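Local atomic coordinates of endonuclease V (Streptomyces avermitilis, PDB entry 3GOC), a protein that probably cleaves DNA at the second phosphodiester bond 3' to a deoxyinosine, a magnesium-dependent step in the repair of deaminated bases. Residues A[217-220]-A[221-224]; A[207-211]-A[212-216]; A[82-86]-A[87-91]. One frame throughout, in Å; residues are numbered along the deposited sequence.

Interaction 1. Residues A[217-220]-A[221-224]; sequences DSLC and RRAL. With MG (magnesium ion), chain C.
Arg221 reaches back one helical turn to Asp217, a ligand of a magnesium ion. With CG beside its own backbone N (chi1 -73°), the arginine chain starts out toward the preceding turn: CB, CG and CD all pass the carbonyl O of Asp217, CG at 3.2 Å, and CD also touches the carboxylate at OD2. Beyond CD, Arg221 NE donates to Asp217 OD1 at 2.9 Å, while Asp217 OD2 lies 3.3 Å from NE and completes the salt bridge. The carboxylate meets the edge of the guanidinium, the two planes turned 69° apart. Asp217 OD1 also binds the magnesium at 2.2 Å, so this one oxygen serves both metal and arginine. Farther out, Arg221 NH1 donates to a water 3.0 Å away that is itself a magnesium ligand, which ties the arginine to the second shell of the metal site. Asp46 binds the same ion, as expected of the acidic metal centre of the RNase H-like fold. Along the backbone, regular i to i+4 bonds run from Asp217–Arg221 to Cys220–Leu224. Helix 211-228 lies against the sheet here: Leu219 and Ala223 rest on strands 55-64 and 70-79, and Cys220 packs on Ala59, Asp46 and Ala48.

Interaction 2. Residues A[207-211]-A[212-216]; sequences YRIPE and TTRRA
Tyr207 and Arg214 stack flat on one another, the guanidinium lying over one face of the phenol ring. Their planes differ by only 8°, and Arg214 CZ sits 3.6 Å from the ring centroid, almost straight above it, in a clear cation-pi geometry. NE lies over the CD1 and CE1 side of the ring, whereas Arg214 NH2 reaches toward the hydroxyl end and comes within 3.4 Å of Tyr207 CZ. A water joins the two outer tips, accepting from Arg214 NH2 at 3.0 Å and hydrogen-bonded to Tyr207 OH.

The bend of the arginine chain at chi3 (52°) turns the guanidinium onto the ring, after CD has passed the carbonyl O of Ile209. Behind this pair, Ile209 CG2 packs on CB and CG2 of Thr213, and the same Ile209 methyl also approaches Arg214 CG. The backbone beneath is set by Pro210 at the N-cap: its carbonyl O takes a nearly straight bond from Arg214 N (3.1 Å, 167°) and a weak one from Thr213 N. The next bond of the helix runs from Arg215 N to Glu211 O. Further out, Thr212 packs on Val42, Leu63 and Val112 of the sheet, and Thr213 touches Asp114, a magnesium ligand.

Glu211 and Arg215 carry opposite charges, yet Glu211 OE1 and Arg215 NH2 stay 4.4 Å apart, too far for direct pairing. Two waters span them, both donating to Glu211 OE1; one, at 2.6 Å from OE1, accepts from Arg215 NE, and the other is weakly held by Arg215 NH2. The attraction between these charges is thus relayed by solvent and is likely to be softer than direct contact would give, while the arginine on Tyr207 is met by a polarisable ring face.

Interaction 3. Residues A[82-86]-A[87-91]; sequences FPYVP and GLLAF
The Tyr84 ring takes a methyl of Leu89 over one face: CD2 stands 3.9 Å from the ring centroid, 19° off the normal, as a CH-pi contact displaced toward the CE2 rim. Phe82 has CD of the following Pro83 over one face, near the rim, and a water in its plane at the edge. Its ring meets that of Phe91 obliquely, planes at 48°, the two side chains lying side by side and pointing the same way, with the CB atoms 3.7 Å apart. The carbonyl O of Leu88 lies at the edge of the Phe91 ring, in its plane.

Leu88 CD1 fills the angle between Phe82 CE2 and Val85 CG1, 3.9 Å from each. With CG beside the backbone N, Leu88 runs alongside Val85. An alanine at Phe82 is likely to open a gap beside Leu88 CD1 and Phe91 CB, leaving both with less apolar cover.

A type II turn from Val85 to Leu88 reverses the chain, closed by Leu88 N donating to Val85 O at 2.9 Å. Gly87 holds its third position with a positive phi of 98°, where a beta carbon would strike the Pro86 carbonyl O. Within the bend a water accepts from Val85 N at 3.0 Å and lies in hydrogen-bonding reach of the carbonyl oxygens of Pro83 and, weakly, Leu88, bridging the two limbs of the loop.

Tyr84 is predicted to interact with target DNA, and Pro83 to Pro86 probably form the strand-separating wedge of endonuclease V enzymes. The loop joins strand 70-79 to helix 94-102 and leans on helix 14-24, where Phe82 touches Ala17, Val85 touches Glu14, and Leu88 and Phe91 touch Gln21; the Phe91 ring also meets His129 of helix 126-134 edge-to-face.

Interactions 1 and 2 follow one another on helix 211-228, their centres about 13 Å apart: interaction 2 covers its N-terminal start and interaction 1 its middle. Both have buried residues against the sheet and arginines at the surface, but the charges are used differently, at a metal-bound carboxylate in the first and on an aromatic face and bridging waters in the second. Interaction 3 belongs to a separate loop between strand 70-79 and helix 94-102, on the opposite side of the chain's centre from interaction 2. Its contacts are mostly apolar, with phenylalanines buried inward and the probable DNA-contacting tyrosine exposed; no atoms of it touch the other two.

Interaction 1. Residues A[217-220]-A[221-224]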
loop_
_atom_site.group_PDB
_atom_site.type_symbol
_atom_site.label_atom_id
_atom_site.label_comp_id
_atom_site.label_asym_id
_atom_site.label_seq_id
_atom_site.Cartn_x
_atom_site.Cartn_y
_atom_site.Cartn_z
ATOM N N ASP A 217 -7.872 -7.877 17.009
ATOM C CA ASP A 217 -7.465 -7.903 18.408
ATOM C C ASP A 217 -8.630 -7.499 19.304
ATOM O O ASP A 217 -8.931 -8.167 20.298
ATOM C CB ASP A 217 -6.287 -6.954 18.650
ATOM C CG ASP A 217 -5.945 -6.824 20.121
ATOM O OD1 ASP A 217 -5.402 -7.788 20.693
ATOM O OD2 ASP A 217 -6.237 -5.762 20.715
ATOM N N SER A 218 -9.291 -6.402 18.948
ATOM C CA SER A 218 -10.409 -5.920 19.747
ATOM C C SER A 218 -11.514 -6.961 19.805
ATOM O O SER A 218 -12.079 -7.225 20.869
ATOM C CB SER A 218 -10.965 -4.619 19.163
ATOM O OG SER A 218 -10.041 -3.551 19.330
ATOM N N LEU A 219 -11.809 -7.575 18.663
ATOM C CA LEU A 219 -12.878 -8.564 18.611
ATOM C C LEU A 219 -12.606 -9.858 19.377
ATOM O O LEU A 219 -13.485 -10.345 20.092
ATOM C CB LEU A 219 -13.245 -8.876 17.154
ATOM C CG LEU A 219 -14.371 -9.900 16.954
ATOM C CD1 LEU A 219 -15.646 -9.465 17.679
ATOM C CD2 LEU A 219 -14.640 -10.052 15.465
ATOM N N CYS A 220 -11.417 -10.435 19.249
ATOM C CA CYS A 220 -11.185 -11.662 20.000
ATOM C C CYS A 220 -11.170 -11.412 21.504
ATOM O O CYS A 220 -11.578 -12.273 22.283
ATOM C CB CYS A 220 -9.893 -12.372 19.560
ATOM S SG CYS A 220 -8.312 -11.526 19.812
ATOM N N ARG A 221 -10.698 -10.242 21.917
ATOM C CA ARG A 221 -10.674 -9.927 23.340
ATOM C C ARG A 221 -12.109 -9.802 23.858
ATOM O O ARG A 221 -12.421 -10.273 24.956
ATOM C CB ARG A 221 -9.901 -8.629 23.585
ATOM C CG ARG A 221 -8.387 -8.775 23.430
ATOM C CD ARG A 221 -7.700 -7.415 23.440
ATOM N NE ARG A 221 -6.244 -7.511 23.496
ATOM C CZ ARG A 221 -5.556 -7.825 24.589
ATOM N NH1 ARG A 221 -4.231 -7.887 24.547
ATOM N NH2 ARG A 221 -6.189 -8.070 25.728
ATOM N N ARG A 222 -12.988 -9.182 23.074
ATOM C CA ARG A 222 -14.381 -9.040 23.491
ATOM C C ARG A 222 -15.058 -10.408 23.551
ATOM O O ARG A 222 -15.784 -10.709 24.498
ATOM C CB ARG A 222 -15.160 -8.136 22.528
ATOM C CG ARG A 222 -16.587 -7.868 23.000
ATOM C CD ARG A 222 -17.366 -7.012 22.020
ATOM N NE ARG A 222 -17.721 -7.745 20.812
ATOM C CZ ARG A 222 -18.321 -7.198 19.762
ATOM N NH1 ARG A 222 -18.629 -5.909 19.774
ATOM N NH2 ARG A 222 -18.628 -7.941 18.707
ATOM N N ALA A 223 -14.819 -11.232 22.534
ATOM C CA ALA A 223 -15.416 -12.561 22.475
ATOM C C ALA A 223 -14.920 -13.446 23.616
ATOM O O ALA A 223 -15.661 -14.295 24.114
ATOM C CB ALA A 223 -15.116 -13.212 21.128
ATOM N N LEU A 224 -13.668 -13.254 24.031
ATOM C CA LEU A 224 -13.119 -14.042 25.136
ATOM C C LEU A 224 -13.820 -13.651 26.436
ATOM O O LEU A 224 -14.156 -14.509 27.258
ATOM C CB LEU A 224 -11.607 -13.821 25.271
ATOM C CG LEU A 224 -10.945 -14.447 26.506
ATOM C CD1 LEU A 224 -11.201 -15.950 26.552
ATOM C CD2 LEU A 224 -9.455 -14.162 26.478
HETATM MG MG MG C . -4.024 -9.449 20.217
HETATM O O HOH W 1 -2.696 -6.060 22.050
HETATM O O HOH W 2 -2.760 -8.768 22.042
HETATM O O HOH W 3 -5.314 -10.686 21.672
HETATM O O HOH W 4 -2.903 -7.961 18.794
#

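Interaction 2. Residues A[207-211]-A[212-216]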
loop_
_atom_site.group_PDB
_atom_site.type_symbol
_atom_site.label_atom_id
_atom_site.label_comp_id
_atom_site.label_asym_id
_atom_site.label_seq_id
_atom_site.Cartn_x
_atom_site.Cartn_y
_atom_site.Cartn_z
ATOM N N TYR A 207 -2.429 4.616 11.501
ATOM C CA TYR A 207 -1.727 4.067 12.652
ATOM C C TYR A 207 -0.490 3.264 12.294
ATOM O O TYR A 207 -0.260 2.923 11.135
ATOM C CB TYR A 207 -2.663 3.162 13.456
ATOM C CG TYR A 207 -4.012 3.761 13.764
ATOM C CD1 TYR A 207 -5.112 3.509 12.943
ATOM C CD2 TYR A 207 -4.192 4.580 14.878
ATOM C CE1 TYR A 207 -6.358 4.059 13.227
ATOM C CE2 TYR A 207 -5.435 5.135 15.168
ATOM C CZ TYR A 207 -6.510 4.870 14.340
ATOM O OH TYR A 207 -7.738 5.425 14.628
ATOM N N ARG A 208 0.300 2.949 13.315
ATOM C CA ARG A 208 1.498 2.147 13.129
ATOM C C ARG A 208 1.106 0.689 12.890
ATOM O O ARG A 208 1.719 -0.001 12.080
ATOM C CB ARG A 208 2.388 2.240 14.370
ATOM C CG ARG A 208 3.533 1.243 14.382
ATOM C CD ARG A 208 4.307 1.276 15.687
ATOM N NE ARG A 208 5.336 0.240 15.690
ATOM C CZ ARG A 208 5.378 -0.778 16.541
ATOM N NH1 ARG A 208 4.447 -0.908 17.482
ATOM N NH2 ARG A 208 6.350 -1.675 16.444
ATOM N N ILE A 209 0.083 0.236 13.608
ATOM C CA ILE A 209 -0.408 -1.141 13.520
ATOM C C ILE A 209 -1.505 -1.276 12.464
ATOM O O ILE A 209 -2.413 -0.450 12.407
ATOM C CB ILE A 209 -0.988 -1.590 14.889
ATOM C CG1 ILE A 209 0.062 -1.413 15.988
ATOM C CG2 ILE A 209 -1.455 -3.039 14.822
ATOM C CD1 ILE A 209 1.356 -2.193 15.762
ATOM N N PRO A 210 -1.436 -2.318 11.614
ATOM C CA PRO A 210 -2.450 -2.517 10.574
ATOM C C PRO A 210 -3.861 -2.532 11.147
ATOM O O PRO A 210 -4.099 -3.116 12.207
ATOM C CB PRO A 210 -2.070 -3.866 9.976
ATOM C CG PRO A 210 -0.589 -3.872 10.093
ATOM C CD PRO A 210 -0.354 -3.309 11.486
ATOM N N GLU A 211 -4.802 -1.903 10.447
ATOM C CA GLU A 211 -6.181 -1.871 10.921
ATOM C C GLU A 211 -6.761 -3.268 11.066
ATOM O O GLU A 211 -7.631 -3.495 11.901
ATOM C CB GLU A 211 -7.039 -1.000 9.992
ATOM C CG GLU A 211 -6.718 0.480 10.150
ATOM C CD GLU A 211 -7.702 1.398 9.456
ATOM O OE1 GLU A 211 -8.917 1.118 9.496
ATOM O OE2 GLU A 211 -7.258 2.419 8.887
ATOM N N THR A 212 -6.272 -4.205 10.260
ATOM C CA THR A 212 -6.736 -5.588 10.350
ATOM C C THR A 212 -6.411 -6.168 11.732
ATOM O O THR A 212 -7.230 -6.882 12.322
ATOM C CB THR A 212 -6.080 -6.469 9.269
ATOM O OG1 THR A 212 -4.671 -6.193 9.210
ATOM C CG2 THR A 212 -6.715 -6.195 7.910
ATOM N N THR A 213 -5.223 -5.858 12.250
ATOM C CA THR A 213 -4.822 -6.351 13.561
ATOM C C THR A 213 -5.598 -5.643 14.654
ATOM O O THR A 213 -6.074 -6.274 15.599
ATOM C CB THR A 213 -3.318 -6.150 13.795
ATOM O OG1 THR A 213 -2.590 -6.995 12.895
ATOM C CG2 THR A 213 -2.939 -6.504 15.231
ATOM N N ARG A 214 -5.736 -4.330 14.520
ATOM C CA ARG A 214 -6.471 -3.555 15.511
ATOM C C ARG A 214 -7.894 -4.099 15.670
ATOM O O ARG A 214 -8.368 -4.297 16.790
ATOM C CB ARG A 214 -6.492 -2.081 15.096
ATOM C CG ARG A 214 -5.161 -1.365 15.326
ATOM C CD ARG A 214 -5.142 -0.006 14.646
ATOM N NE ARG A 214 -6.300 0.804 15.012
ATOM C CZ ARG A 214 -6.376 1.562 16.099
ATOM N NH1 ARG A 214 -5.353 1.629 16.941
ATOM N NH2 ARG A 214 -7.485 2.248 16.348
ATOM N N ARG A 215 -8.558 -4.362 14.547
ATOM C CA ARG A 215 -9.925 -4.886 14.551
ATOM C C ARG A 215 -10.023 -6.298 15.127
ATOM O O ARG A 215 -10.857 -6.573 15.985
ATOM C CB ARG A 215 -10.484 -4.927 13.127
ATOM C CG ARG A 215 -10.524 -3.610 12.392
ATOM C CD ARG A 215 -11.701 -2.796 12.821
ATOM N NE ARG A 215 -11.877 -1.626 11.963
ATOM C CZ ARG A 215 -12.771 -0.675 12.203
ATOM N NH1 ARG A 215 -13.557 -0.770 13.265
ATOM N NH2 ARG A 215 -12.868 0.366 11.396
ATOM N N ALA A 216 -9.172 -7.197 14.640
ATOM C CA ALA A 216 -9.205 -8.576 15.100
ATOM C C ALA A 216 -8.836 -8.682 16.573
ATOM O O ALA A 216 -9.420 -9.480 17.308
ATOM C CB ALA A 216 -8.278 -9.433 14.253
HETATM O O HOH W 5 -8.105 4.811 17.789
HETATM O O HOH W 6 -10.623 -0.800 9.371
HETATM O O HOH W 7 -11.727 2.212 9.017
#

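Interaction 3. Residues A[82-86]-A[87-91]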
loop_
_atom_site.group_PDB
_atom_site.type_symbol
_atom_site.label_atom_id
_atom_site.label_comp_id
_atom_site.label_asym_id
_atom_site.label_seq_id
_atom_site.Cartn_x
_atom_site.Cartn_y
_atom_site.Cartn_z
ATOM N N PHE A 82 -2.282 -27.487 22.213
ATOM C CA PHE A 82 -0.892 -27.887 22.370
ATOM C C PHE A 82 -0.305 -27.161 23.571
ATOM O O PHE A 82 -0.724 -26.055 23.903
ATOM C CB PHE A 82 -0.084 -27.515 21.115
ATOM C CG PHE A 82 1.165 -28.333 20.930
ATOM C CD1 PHE A 82 1.087 -29.659 20.512
ATOM C CD2 PHE A 82 2.419 -27.784 21.191
ATOM C CE1 PHE A 82 2.234 -30.424 20.361
ATOM C CE2 PHE A 82 3.574 -28.543 21.043
ATOM C CZ PHE A 82 3.482 -29.868 20.626
ATOM N N PRO A 83 0.655 -27.788 24.262
ATOM C CA PRO A 83 1.270 -27.131 25.418
ATOM C C PRO A 83 2.072 -25.919 24.937
ATOM O O PRO A 83 2.317 -25.766 23.738
ATOM C CB PRO A 83 2.160 -28.226 26.008
ATOM C CG PRO A 83 2.486 -29.081 24.827
ATOM C CD PRO A 83 1.170 -29.157 24.093
ATOM N N TYR A 84 2.491 -25.068 25.866
ATOM C CA TYR A 84 3.249 -23.885 25.493
ATOM C C TYR A 84 4.700 -24.255 25.236
ATOM O O TYR A 84 5.426 -24.637 26.153
ATOM C CB TYR A 84 3.168 -22.826 26.594
ATOM C CG TYR A 84 3.833 -21.524 26.220
ATOM C CD1 TYR A 84 5.210 -21.344 26.372
ATOM C CD2 TYR A 84 3.087 -20.477 25.685
ATOM C CE1 TYR A 84 5.822 -20.148 26.000
ATOM C CE2 TYR A 84 3.688 -19.284 25.307
ATOM C CZ TYR A 84 5.052 -19.124 25.465
ATOM O OH TYR A 84 5.642 -17.945 25.079
ATOM N N VAL A 85 5.106 -24.165 23.974
ATOM C CA VAL A 85 6.473 -24.476 23.573
ATOM C C VAL A 85 6.908 -23.485 22.503
ATOM O O VAL A 85 6.376 -23.492 21.393
ATOM C CB VAL A 85 6.590 -25.902 22.988
ATOM C CG1 VAL A 85 8.048 -26.207 22.649
ATOM C CG2 VAL A 85 6.050 -26.923 23.978
ATOM N N PRO A 86 7.863 -22.601 22.833
ATOM C CA PRO A 86 8.341 -21.615 21.861
ATOM C C PRO A 86 8.767 -22.306 20.569
ATOM O O PRO A 86 9.465 -23.320 20.599
ATOM C CB PRO A 86 9.506 -20.962 22.590
ATOM C CG PRO A 86 9.011 -20.958 24.017
ATOM C CD PRO A 86 8.450 -22.359 24.164
ATOM N N GLY A 87 8.336 -21.753 19.440
ATOM C CA GLY A 87 8.667 -22.343 18.155
ATOM C C GLY A 87 7.542 -23.217 17.634
ATOM O O GLY A 87 7.494 -23.544 16.447
ATOM N N LEU A 88 6.630 -23.595 18.525
ATOM C CA LEU A 88 5.485 -24.436 18.165
ATOM C C LEU A 88 4.185 -23.819 18.667
ATOM O O LEU A 88 3.187 -24.517 18.836
ATOM C CB LEU A 88 5.641 -25.828 18.780
ATOM C CG LEU A 88 6.896 -26.623 18.410
ATOM C CD1 LEU A 88 6.958 -27.884 19.260
ATOM C CD2 LEU A 88 6.883 -26.986 16.930
ATOM N N LEU A 89 4.198 -22.511 18.891
ATOM C CA LEU A 89 3.030 -21.817 19.413
ATOM C C LEU A 89 1.780 -21.888 18.543
ATOM O O LEU A 89 0.661 -21.840 19.057
ATOM C CB LEU A 89 3.387 -20.358 19.694
ATOM C CG LEU A 89 4.473 -20.147 20.754
ATOM C CD1 LEU A 89 4.643 -18.660 20.999
ATOM C CD2 LEU A 89 4.092 -20.858 22.040
ATOM N N ALA A 90 1.958 -22.012 17.233
ATOM C CA ALA A 90 0.816 -22.082 16.330
ATOM C C ALA A 90 -0.033 -23.325 16.565
ATOM O O ALA A 90 -1.235 -23.327 16.284
ATOM C CB ALA A 90 1.282 -22.049 14.885
ATOM N N PHE A 91 0.584 -24.389 17.065
ATOM C CA PHE A 91 -0.176 -25.608 17.302
ATOM C C PHE A 91 -1.227 -25.471 18.393
ATOM O O PHE A 91 -2.081 -26.343 18.552
ATOM C CB PHE A 91 0.758 -26.780 17.601
ATOM C CG PHE A 91 1.523 -27.245 16.399
ATOM C CD1 PHE A 91 2.751 -26.672 16.071
ATOM C CD2 PHE A 91 0.991 -28.224 15.561
ATOM C CE1 PHE A 91 3.439 -27.063 14.920
ATOM C CE2 PHE A 91 1.664 -28.623 14.409
ATOM C CZ PHE A 91 2.895 -28.043 14.087
HETATM O O HOH W 8 2.987 -24.125 21.796
#